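Local coordinates for protein tRNA (cytosine(38)-C(5))-methyltransferase (Schizosaccharomyces pombe, PDB 6FDF) that methylates carbon 5 of cytosine 38 in the anticodon loop of tRNA(Asp), and less strongly of tRNA(Glu), using S-adenosyl-L-methionine, at residues R12-Y17 with D72-K77; L66-F71 with L109-H114. All coordinates share one frame; numbering follows the deposited sequence.

Both contacts sit in the class I SAM-binding methyltransferase fold, and helix 68-74 belongs to both. Contact 1 joins the C-terminal end of that helix and the turn after it to strand 11-16 of the central sheet; contact 2 joins its N-terminal end to segment 109-114. Along the chain the segments alternate, 12-17, 66-71, 72-77, 109-114, and the two centres lie about 11 Å apart. They share one apolar core: Leu-14 CD2 packs on Phe-71 CE1 at 3.6 Å, and Leu-66 touches both Leu-16 and Phe-74. Helix 68-74 thus rests on the sheet, flanked at its N-terminal end by helix 103-111, while strand 11-16 leads into the S-adenosylhomocysteine pocket at Tyr-17.

Contact 1. Residues R12-Y17 with D72-K77; sequences RVLELY and DAFDCK. With SAH (S-adenosyl-L-homocysteine), chain E.
In the Rossmann-like core of this methyltransferase, helix 68-74 ends over strand 11-16, and the chain turns there to enter strand 78-81, the parallel neighbour. Arg-12 grips the turn. Bent at chi3 (61°), its chain brings the guanidinium edge to two successive carbonyls at the helix end: NH2 donates to Phe-74 O at 2.8 Å, and NE to Asp-75 O at 2.9 Å. Both oxygens lie near the guanidinium plane, but each carbonyl is met from above its own plane. Asp-75 has positive phi (53°), which turns the chain out of the helix. From the backbone, Lys-77 N donates to Arg-12 O at 2.9 Å.

Further along the strand, Leu-14 lays CD1 over one face of the Phe-74 ring, a CH-pi contact 3.9 Å from the centroid and 18° off the normal. Cys-76 SG lies against the strand backbone, 3.4 Å from Val-13 C, and also packs on Leu-14 CB (3.7 Å). At the far end, Tyr-17 CB comes within 3.3 Å of O4' of S-adenosylhomocysteine. Helix 68-74 carries the chain from strand 58-60 back past strand 11-16 to strand 78-81, giving the 3-2-1-4-5 parallel order typical of class I SAM-dependent methyltransferases.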
loop_
_atom_site.group_PDB
_atom_site.type_symbol
_atom_site.label_atom_id
_atom_site.label_comp_id
_atom_site.label_asym_id
_atom_site.label_seq_id
_atom_site.Cartn_x
_atom_site.Cartn_y
_atom_site.Cartn_z
ATOM N N ARG A 12 -19.823 -1.412 9.308
ATOM C CA ARG A 12 -19.589 -2.543 8.416
ATOM C C ARG A 12 -18.722 -2.076 7.251
ATOM O O ARG A 12 -19.079 -1.122 6.551
ATOM C CB ARG A 12 -20.914 -3.120 7.919
ATOM C CG ARG A 12 -21.789 -3.706 9.031
ATOM C CD ARG A 12 -23.179 -4.090 8.509
ATOM N NE ARG A 12 -23.151 -5.105 7.451
ATOM C CZ ARG A 12 -23.077 -6.419 7.667
ATOM N NH1 ARG A 12 -22.998 -6.898 8.905
ATOM N NH2 ARG A 12 -23.074 -7.261 6.641
ATOM N N VAL A 13 -17.592 -2.753 7.041
ATOM C CA VAL A 13 -16.593 -2.360 6.051
ATOM C C VAL A 13 -16.422 -3.468 5.023
ATOM O O VAL A 13 -16.323 -4.648 5.377
ATOM C CB VAL A 13 -15.241 -2.042 6.717
ATOM C CG1 VAL A 13 -14.239 -1.550 5.670
ATOM C CG2 VAL A 13 -15.417 -1.020 7.823
ATOM N N LEU A 14 -16.370 -3.084 3.748
ATOM C CA LEU A 14 -16.036 -3.997 2.659
ATOM C C LEU A 14 -14.639 -3.644 2.164
ATOM O O LEU A 14 -14.394 -2.506 1.758
ATOM C CB LEU A 14 -17.057 -3.890 1.528
ATOM C CG LEU A 14 -16.808 -4.731 0.277
ATOM C CD1 LEU A 14 -16.877 -6.221 0.611
ATOM C CD2 LEU A 14 -17.806 -4.359 -0.808
ATOM N N GLU A 15 -13.734 -4.616 2.188
ATOM C CA GLU A 15 -12.314 -4.377 1.916
ATOM C C GLU A 15 -11.972 -5.039 0.578
ATOM O O GLU A 15 -11.640 -6.222 0.523
ATOM C CB GLU A 15 -11.476 -4.917 3.079
ATOM C CG GLU A 15 -9.993 -4.615 3.037
ATOM C CD GLU A 15 -9.271 -5.171 4.253
ATOM O OE1 GLU A 15 -8.035 -4.999 4.340
ATOM O OE2 GLU A 15 -9.939 -5.781 5.123
ATOM N N LEU A 16 -12.071 -4.263 -0.501
ATOM C CA LEU A 16 -11.853 -4.773 -1.851
ATOM C C LEU A 16 -10.380 -4.680 -2.230
ATOM O O LEU A 16 -9.708 -3.700 -1.891
ATOM C CB LEU A 16 -12.692 -3.980 -2.853
ATOM C CG LEU A 16 -14.204 -4.015 -2.623
ATOM C CD1 LEU A 16 -14.908 -2.973 -3.471
ATOM C CD2 LEU A 16 -14.734 -5.408 -2.920
ATOM N N TYR A 17 -9.897 -5.680 -2.976
ATOM C CA TYR A 17 -8.471 -5.801 -3.303
ATOM C C TYR A 17 -7.650 -5.832 -2.011
ATOM O O TYR A 17 -6.736 -5.030 -1.800
ATOM C CB TYR A 17 -7.984 -4.658 -4.214
ATOM C CG TYR A 17 -8.817 -4.315 -5.443
ATOM C CD1 TYR A 17 -9.854 -3.386 -5.372
ATOM C CD2 TYR A 17 -8.522 -4.870 -6.687
ATOM C CE1 TYR A 17 -10.591 -3.043 -6.497
ATOM C CE2 TYR A 17 -9.263 -4.539 -7.818
ATOM C CZ TYR A 17 -10.290 -3.618 -7.715
ATOM O OH TYR A 17 -11.008 -3.255 -8.826
ATOM N N ASP A 72 -25.328 -5.547 -2.105
ATOM C CA ASP A 72 -26.478 -5.443 -1.212
ATOM C C ASP A 72 -26.354 -6.409 -0.043
ATOM O O ASP A 72 -26.645 -6.051 1.106
ATOM C CB ASP A 72 -27.773 -5.719 -1.975
ATOM C CG ASP A 72 -28.157 -4.592 -2.919
ATOM O OD1 ASP A 72 -27.669 -3.458 -2.731
ATOM O OD2 ASP A 72 -28.966 -4.845 -3.841
ATOM N N ALA A 73 -25.933 -7.645 -0.320
ATOM C CA ALA A 73 -25.744 -8.622 0.745
ATOM C C ALA A 73 -24.627 -8.211 1.699
ATOM O O ALA A 73 -24.741 -8.409 2.914
ATOM C CB ALA A 73 -25.458 -9.997 0.142
ATOM N N PHE A 74 -23.531 -7.655 1.170
ATOM C CA PHE A 74 -22.468 -7.154 2.039
ATOM C C PHE A 74 -22.986 -6.068 2.975
ATOM O O PHE A 74 -22.605 -6.020 4.152
ATOM C CB PHE A 74 -21.303 -6.615 1.207
ATOM C CG PHE A 74 -20.542 -7.675 0.467
ATOM C CD1 PHE A 74 -20.262 -8.894 1.066
ATOM C CD2 PHE A 74 -20.098 -7.452 -0.826
ATOM C CE1 PHE A 74 -19.562 -9.877 0.387
ATOM C CE2 PHE A 74 -19.399 -8.433 -1.513
ATOM C CZ PHE A 74 -19.130 -9.644 -0.906
ATOM N N ASP A 75 -23.807 -5.156 2.453
ATOM C CA ASP A 75 -24.461 -4.110 3.239
ATOM C C ASP A 75 -23.447 -3.316 4.071
ATOM O O ASP A 75 -23.542 -3.218 5.296
ATOM C CB ASP A 75 -25.554 -4.708 4.125
ATOM C CG ASP A 75 -26.409 -3.650 4.792
ATOM O OD1 ASP A 75 -26.689 -2.617 4.147
ATOM O OD2 ASP A 75 -26.798 -3.855 5.960
ATOM N N CYS A 76 -22.463 -2.746 3.383
ATOM C CA CYS A 76 -21.353 -2.066 4.035
ATOM C C CYS A 76 -21.434 -0.559 3.828
ATOM O O CYS A 76 -21.777 -0.083 2.740
ATOM C CB CYS A 76 -20.013 -2.597 3.526
ATOM S SG CYS A 76 -19.624 -4.223 4.199
ATOM N N LYS A 77 -21.115 0.183 4.884
ATOM C CA LYS A 77 -21.195 1.632 4.860
ATOM C C LYS A 77 -19.874 2.286 4.478
ATOM O O LYS A 77 -19.868 3.444 4.042
ATOM C CB LYS A 77 -21.665 2.121 6.232
ATOM C CG LYS A 77 -21.934 3.607 6.340
ATOM C CD LYS A 77 -22.547 3.943 7.698
ATOM C CE LYS A 77 -24.075 3.888 7.671
ATOM N NZ LYS A 77 -24.626 2.608 7.149
HETATM N N SAH E . -4.206 -3.070 -0.625
HETATM C CA SAH E . -3.744 -4.423 -0.402
HETATM C CB SAH E . -3.083 -5.008 -1.653
HETATM C CG SAH E . -3.621 -4.360 -2.928
HETATM S SD SAH E . -2.649 -4.747 -4.353
HETATM C C SAH E . -2.806 -4.456 0.763
HETATM O O SAH E . -2.624 -3.399 1.404
HETATM O OXT SAH E . -2.265 -5.548 1.041
HETATM C "C5'" SAH E . -4.010 -5.126 -5.399
HETATM C "C4'" SAH E . -4.621 -6.460 -4.970
HETATM O "O4'" SAH E . -5.810 -6.638 -5.717
HETATM C "C3'" SAH E . -3.714 -7.662 -5.233
HETATM O "O3'" SAH E . -3.598 -8.452 -4.051
HETATM C "C2'" SAH E . -4.464 -8.479 -6.287
HETATM O "O2'" SAH E . -4.378 -9.887 -6.039
HETATM C "C1'" SAH E . -5.898 -7.991 -6.127
HETATM N N9 SAH E . -6.689 -7.989 -7.376
HETATM C C8 SAH E . -6.317 -7.518 -8.583
HETATM N N7 SAH E . -7.312 -7.686 -9.488
HETATM C C5 SAH E . -8.351 -8.275 -8.864
HETATM C C6 SAH E . -9.706 -8.729 -9.235
HETATM N N6 SAH E . -10.164 -8.583 -10.498
HETATM N N1 SAH E . -10.458 -9.295 -8.261
HETATM C C2 SAH E . -10.011 -9.444 -7.001
HETATM N N3 SAH E . -8.790 -9.053 -6.595
HETATM C C4 SAH E . -7.927 -8.478 -7.472
#

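Contact 2. Residues L66-F71 with L109-H114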
loop_
_atom_site.group_PDB
_atom_site.type_symbol
_atom_site.label_atom_id
_atom_site.label_comp_id
_atom_site.label_asym_id
_atom_site.label_seq_id
_atom_site.Cartn_x
_atom_site.Cartn_y
_atom_site.Cartn_z
ATOM N N LEU A 66 -18.568 -9.048 -9.450
ATOM C CA LEU A 66 -19.484 -8.613 -8.408
ATOM C C LEU A 66 -20.700 -7.928 -9.019
ATOM O O LEU A 66 -20.588 -7.161 -9.977
ATOM C CB LEU A 66 -18.768 -7.657 -7.449
ATOM C CG LEU A 66 -17.829 -8.290 -6.424
ATOM C CD1 LEU A 66 -16.991 -7.205 -5.742
ATOM C CD2 LEU A 66 -18.629 -9.076 -5.401
ATOM N N THR A 67 -21.867 -8.210 -8.454
ATOM C CA THR A 67 -23.128 -7.617 -8.874
ATOM C C THR A 67 -23.683 -6.725 -7.777
ATOM O O THR A 67 -23.213 -6.728 -6.636
ATOM C CB THR A 67 -24.157 -8.700 -9.191
ATOM O OG1 THR A 67 -24.468 -9.394 -7.976
ATOM C CG2 THR A 67 -23.607 -9.677 -10.220
ATOM N N ALA A 68 -24.729 -5.975 -8.127
ATOM C CA ALA A 68 -25.367 -5.118 -7.136
ATOM C C ALA A 68 -25.961 -5.943 -6.004
ATOM O O ALA A 68 -25.938 -5.516 -4.844
ATOM C CB ALA A 68 -26.443 -4.256 -7.793
ATOM N N LYS A 69 -26.472 -7.137 -6.319
ATOM C CA LYS A 69 -26.988 -8.028 -5.284
ATOM C C LYS A 69 -25.885 -8.470 -4.325
ATOM O O LYS A 69 -26.137 -8.655 -3.127
ATOM C CB LYS A 69 -27.657 -9.243 -5.927
ATOM C CG LYS A 69 -28.900 -8.904 -6.733
ATOM C CD LYS A 69 -29.622 -10.163 -7.204
ATOM C CE LYS A 69 -30.262 -10.901 -6.038
ATOM N NZ LYS A 69 -31.246 -11.924 -6.494
ATOM N N ASP A 70 -24.664 -8.669 -4.835
ATOM C CA ASP A 70 -23.535 -8.969 -3.956
ATOM C C ASP A 70 -23.271 -7.820 -2.992
ATOM O O ASP A 70 -23.142 -8.025 -1.778
ATOM C CB ASP A 70 -22.277 -9.267 -4.777
ATOM C CG ASP A 70 -22.403 -10.521 -5.621
ATOM O OD1 ASP A 70 -23.136 -11.454 -5.218
ATOM O OD2 ASP A 70 -21.758 -10.576 -6.692
ATOM N N PHE A 71 -23.166 -6.597 -3.519
ATOM C CA PHE A 71 -22.945 -5.442 -2.656
ATOM C C PHE A 71 -24.094 -5.248 -1.674
ATOM O O PHE A 71 -23.876 -4.839 -0.525
ATOM C CB PHE A 71 -22.749 -4.189 -3.504
ATOM C CG PHE A 71 -21.425 -4.134 -4.209
ATOM C CD1 PHE A 71 -20.255 -3.947 -3.493
ATOM C CD2 PHE A 71 -21.353 -4.256 -5.584
ATOM C CE1 PHE A 71 -19.033 -3.889 -4.136
ATOM C CE2 PHE A 71 -20.132 -4.198 -6.236
ATOM C CZ PHE A 71 -18.971 -4.014 -5.511
ATOM N N LEU A 109 -17.582 0.783 -10.627
ATOM C CA LEU A 109 -18.203 2.060 -10.970
ATOM C C LEU A 109 -19.532 1.870 -11.689
ATOM O O LEU A 109 -20.443 2.692 -11.534
ATOM C CB LEU A 109 -17.265 2.890 -11.848
ATOM C CG LEU A 109 -15.881 3.237 -11.297
ATOM C CD1 LEU A 109 -15.125 4.105 -12.296
ATOM C CD2 LEU A 109 -15.982 3.918 -9.944
ATOM N N ASN A 110 -19.649 0.809 -12.495
ATOM C CA ASN A 110 -20.890 0.524 -13.207
ATOM C C ASN A 110 -21.967 -0.041 -12.290
ATOM O O ASN A 110 -23.162 0.144 -12.553
ATOM C CB ASN A 110 -20.624 -0.459 -14.347
ATOM C CG ASN A 110 -20.129 0.224 -15.605
ATOM O OD1 ASN A 110 -20.479 1.370 -15.883
ATOM N ND2 ASN A 110 -19.320 -0.488 -16.384
ATOM N N VAL A 111 -21.575 -0.741 -11.231
ATOM C CA VAL A 111 -22.557 -1.371 -10.357
ATOM C C VAL A 111 -22.977 -0.458 -9.205
ATOM O O VAL A 111 -24.126 -0.527 -8.751
ATOM C CB VAL A 111 -21.985 -2.705 -9.842
ATOM C CG1 VAL A 111 -22.826 -3.260 -8.716
ATOM C CG2 VAL A 111 -21.866 -3.713 -10.990
ATOM N N LEU A 112 -22.083 0.426 -8.755
ATOM C CA LEU A 112 -22.363 1.315 -7.627
ATOM C C LEU A 112 -23.708 2.031 -7.714
ATOM O O LEU A 112 -24.429 2.051 -6.703
ATOM C CB LEU A 112 -21.208 2.318 -7.495
ATOM C CG LEU A 112 -21.362 3.449 -6.480
ATOM C CD1 LEU A 112 -21.449 2.884 -5.079
ATOM C CD2 LEU A 112 -20.189 4.422 -6.610
ATOM N N PRO A 113 -24.113 2.621 -8.848
ATOM C CA PRO A 113 -25.394 3.354 -8.879
ATOM C C PRO A 113 -26.616 2.461 -8.748
ATOM O O PRO A 113 -27.735 2.986 -8.629
ATOM C CB PRO A 113 -25.379 4.040 -10.252
ATOM C CG PRO A 113 -23.945 4.028 -10.685
ATOM C CD PRO A 113 -23.375 2.776 -10.119
ATOM N N HIS A 114 -26.444 1.147 -8.773
ATOM C CA HIS A 114 -27.557 0.210 -8.734
ATOM C C HIS A 114 -27.793 -0.386 -7.352
ATOM O O HIS A 114 -28.716 -1.192 -7.198
ATOM C CB HIS A 114 -27.321 -0.922 -9.733
ATOM C CG HIS A 114 -27.421 -0.504 -11.168
ATOM N ND1 HIS A 114 -26.326 -0.096 -11.900
ATOM C CD2 HIS A 114 -28.477 -0.448 -12.011
ATOM C CE1 HIS A 114 -26.706 0.195 -13.132
ATOM N NE2 HIS A 114 -28.007 -0.010 -13.225
#
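Ala-68 and Val-111 are the nearest CA pair of the two segments, 5.7 Å apart, where the first turn of helix 68-74 meets the C-terminal part of helix 103-111 and the 3-10 turn 112-114. The joint is helix-to-helix packing on one side of the methyltransferase's central sheet, with no hydrogen bond between the two segments. A capping box starts helix 68-74: Asp-70 N donates to Thr-67 OG1, and Thr-67 N returns a bond to Asp-70 OD2 at 3.0 Å, meeting it from above the carboxylate plane.

Val-111 carries the contact. Its CG1, anti to the backbone N (chi1 168°), reaches the opening turn of the helix and lies 3.4 Å from Ala-68 N. The same methyl touches Phe-71 CD2 at 3.6 Å, approaching the ring obliquely. Its other branch, CG2, lies 3.8 Å from Leu-66 O, a carbonyl that accepts a hydrogen bond from Asn-107 of helix 103-111. Phe-71 also stacks with Trp-79 of strand 78-81, which ties the helix to the sheet. Nearer the surface, Ala-68 CB meets His-114 CB at 4.0 Å. The imidazole turns back along its own segment, where ND1 donates to Asn-110 O at 3.2 Å, in the carbonyl plane.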